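Purine-binding protein BAB2_0673 (Brucella melitensis biovar Abortus, PDB 3S99) binds adenine and probably other purines such as guanine, and may serve as the substrate-binding component of an ABC-type uptake system. Local coordinates at residues 240-245 with 290-294. Residues are numbered along the deposited sequence; the frame is centred on the assembly and turned at random.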
loop_
_atom_site.group_PDB
_atom_site.type_symbol
_atom_site.label_atom_id
_atom_site.label_comp_id
_atom_site.label_asym_id
_atom_site.label_seq_id
_atom_site.Cartn_x
_atom_site.Cartn_y
_atom_site.Cartn_z
ATOM N N ILE A 240 -10.685 -11.645 0.719
ATOM C CA ILE A 240 -11.936 -12.229 1.189
ATOM C C ILE A 240 -11.884 -13.773 1.240
ATOM O O ILE A 240 -12.377 -14.358 2.213
ATOM C CB ILE A 240 -13.143 -11.762 0.324
ATOM C CG1 ILE A 240 -14.496 -12.168 0.945
ATOM C CG2 ILE A 240 -13.031 -12.294 -1.118
ATOM C CD1 ILE A 240 -14.901 -11.424 2.193
ATOM N N LYS A 241 -11.274 -14.414 0.229
ATOM C CA LYS A 241 -11.251 -15.887 0.170
ATOM C C LYS A 241 -10.560 -16.501 1.390
ATOM O O LYS A 241 -10.893 -17.614 1.779
ATOM C CB LYS A 241 -10.592 -16.414 -1.118
ATOM N N PHE A 242 -9.637 -15.756 2.008
ATOM C CA PHE A 242 -8.937 -16.217 3.213
ATOM C C PHE A 242 -9.654 -15.863 4.528
ATOM O O PHE A 242 -9.207 -16.246 5.606
ATOM C CB PHE A 242 -7.507 -15.643 3.205
ATOM C CG PHE A 242 -6.706 -16.090 2.036
ATOM C CD1 PHE A 242 -6.020 -17.296 2.068
ATOM C CD2 PHE A 242 -6.670 -15.335 0.882
ATOM C CE1 PHE A 242 -5.281 -17.707 0.986
ATOM C CE2 PHE A 242 -5.943 -15.738 -0.207
ATOM C CZ PHE A 242 -5.253 -16.921 -0.167
ATOM N N ALA A 243 -10.761 -15.122 4.442
ATOM C CA ALA A 243 -11.462 -14.634 5.622
ATOM C C ALA A 243 -12.893 -14.269 5.211
ATOM O O ALA A 243 -13.287 -13.113 5.336
ATOM C CB ALA A 243 -10.728 -13.406 6.215
ATOM N N PRO A 244 -13.657 -15.255 4.706
ATOM C CA PRO A 244 -14.913 -14.988 4.011
ATOM C C PRO A 244 -15.961 -14.308 4.876
ATOM O O PRO A 244 -16.700 -13.486 4.378
ATOM C CB PRO A 244 -15.410 -16.385 3.571
ATOM C CG PRO A 244 -14.320 -17.339 3.854
ATOM C CD PRO A 244 -13.379 -16.698 4.834
ATOM N N ASP A 245 -16.031 -14.658 6.150
ATOM C CA ASP A 245 -16.994 -14.043 7.030
ATOM C C ASP A 245 -16.383 -12.982 7.946
ATOM O O ASP A 245 -17.103 -12.413 8.763
ATOM C CB ASP A 245 -17.776 -15.096 7.838
ATOM C CG ASP A 245 -16.891 -15.955 8.726
ATOM O OD1 ASP A 245 -15.660 -15.990 8.545
ATOM O OD2 ASP A 245 -17.448 -16.624 9.613
ATOM N N PHE A 290 -17.532 -4.067 0.444
ATOM C CA PHE A 290 -17.792 -3.905 1.859
ATOM C C PHE A 290 -18.664 -5.057 2.354
ATOM O O PHE A 290 -19.834 -5.154 2.003
ATOM C CB PHE A 290 -18.474 -2.550 2.093
ATOM C CG PHE A 290 -17.678 -1.379 1.578
ATOM C CD1 PHE A 290 -16.412 -1.125 2.076
ATOM C CD2 PHE A 290 -18.185 -0.541 0.584
ATOM C CE1 PHE A 290 -15.664 -0.058 1.611
ATOM C CE2 PHE A 290 -17.459 0.536 0.132
ATOM C CZ PHE A 290 -16.202 0.794 0.643
ATOM N N THR A 291 -18.071 -5.937 3.164
ATOM C CA THR A 291 -18.705 -7.176 3.545
ATOM C C THR A 291 -18.739 -7.319 5.056
ATOM O O THR A 291 -17.995 -6.656 5.773
ATOM C CB THR A 291 -17.933 -8.407 2.977
ATOM O OG1 THR A 291 -16.541 -8.300 3.293
ATOM C CG2 THR A 291 -18.119 -8.561 1.435
ATOM N N ASN A 292 -19.617 -8.183 5.541
ATOM C CA ASN A 292 -19.579 -8.584 6.945
ATOM C C ASN A 292 -19.748 -7.417 7.888
ATOM O O ASN A 292 -19.068 -7.347 8.912
ATOM C CB ASN A 292 -18.268 -9.321 7.247
ATOM C CG ASN A 292 -18.150 -10.593 6.465
ATOM O OD1 ASN A 292 -19.009 -11.460 6.570
ATOM N ND2 ASN A 292 -17.096 -10.719 5.661
ATOM N N MET A 293 -20.666 -6.515 7.548
ATOM C CA MET A 293 -20.910 -5.320 8.346
ATOM C C MET A 293 -22.354 -4.899 8.095
ATOM O O MET A 293 -22.930 -5.326 7.096
ATOM C CB MET A 293 -19.924 -4.211 7.939
ATOM C CG MET A 293 -20.230 -3.594 6.602
ATOM S SD MET A 293 -19.132 -2.299 6.013
ATOM C CE MET A 293 -17.647 -3.312 5.758
ATOM N N PRO A 294 -22.958 -4.112 9.011
ATOM C CA PRO A 294 -24.332 -3.664 8.777
ATOM C C PRO A 294 -24.475 -2.742 7.561
ATOM O O PRO A 294 -23.514 -2.085 7.159
ATOM C CB PRO A 294 -24.704 -2.939 10.084
ATOM C CG PRO A 294 -23.778 -3.490 11.114
ATOM C CD PRO A 294 -22.504 -3.788 10.380
#
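The side-chain amide of Asn292 lies against the backbone carbonyl group of Asp245 and reaches the carbonyl O of Pro244 with its ND2, the one polar bond between the two loops. ND2 donates to this O of Pro244, 3.1 Å away, and the N-H points almost straight at the oxygen (167°). The acceptor sits close to the plane of the Asn292 amide, but seen from the carbonyl the donor stands well above the plane, 41° out of it. The same ND2 also bonds to the backbone O of Gln247, so this single amide nitrogen joins the loop carbonyl of Pro244 to a carbonyl at the start of strand 247-253, and probably fixes the rotation of the amide. With CG beside the backbone N and anti to the carbonyl carbon (chi1 -63°), the side chain of Asn292 reaches from its own loop to both.

Asn292 OD1 is 3.1 Å from the backbone O of Asp245, but both are acceptors, so the pair adds no attraction of its own and is probably tolerated because ND2 anchors the amide. OD1 also rests 4.0 Å from CB of Asp245.

The van der Waals part is small: the methyl CD1 of Ile240 comes to 3.7 Å from Thr291 OG1 and also brushes Asn292 ND2; the Thr291 hydroxyl has its hydrogen bond with Gln247 O.

This small surface contact lies away from the adenine site, in the mixed-sheet domain of a two-domain periplasmic binding protein fold. Strand 285-287 runs antiparallel to 247-253 at the sheet edge; backbone bonding of Thr291 with Leu248 continues the pairing beyond it, and the Asn292 amide bridges on to the preceding loop, where Ala243 and Pro244 lean on helix 220-227. Pro294 then takes the N-cap position of helix 295-310.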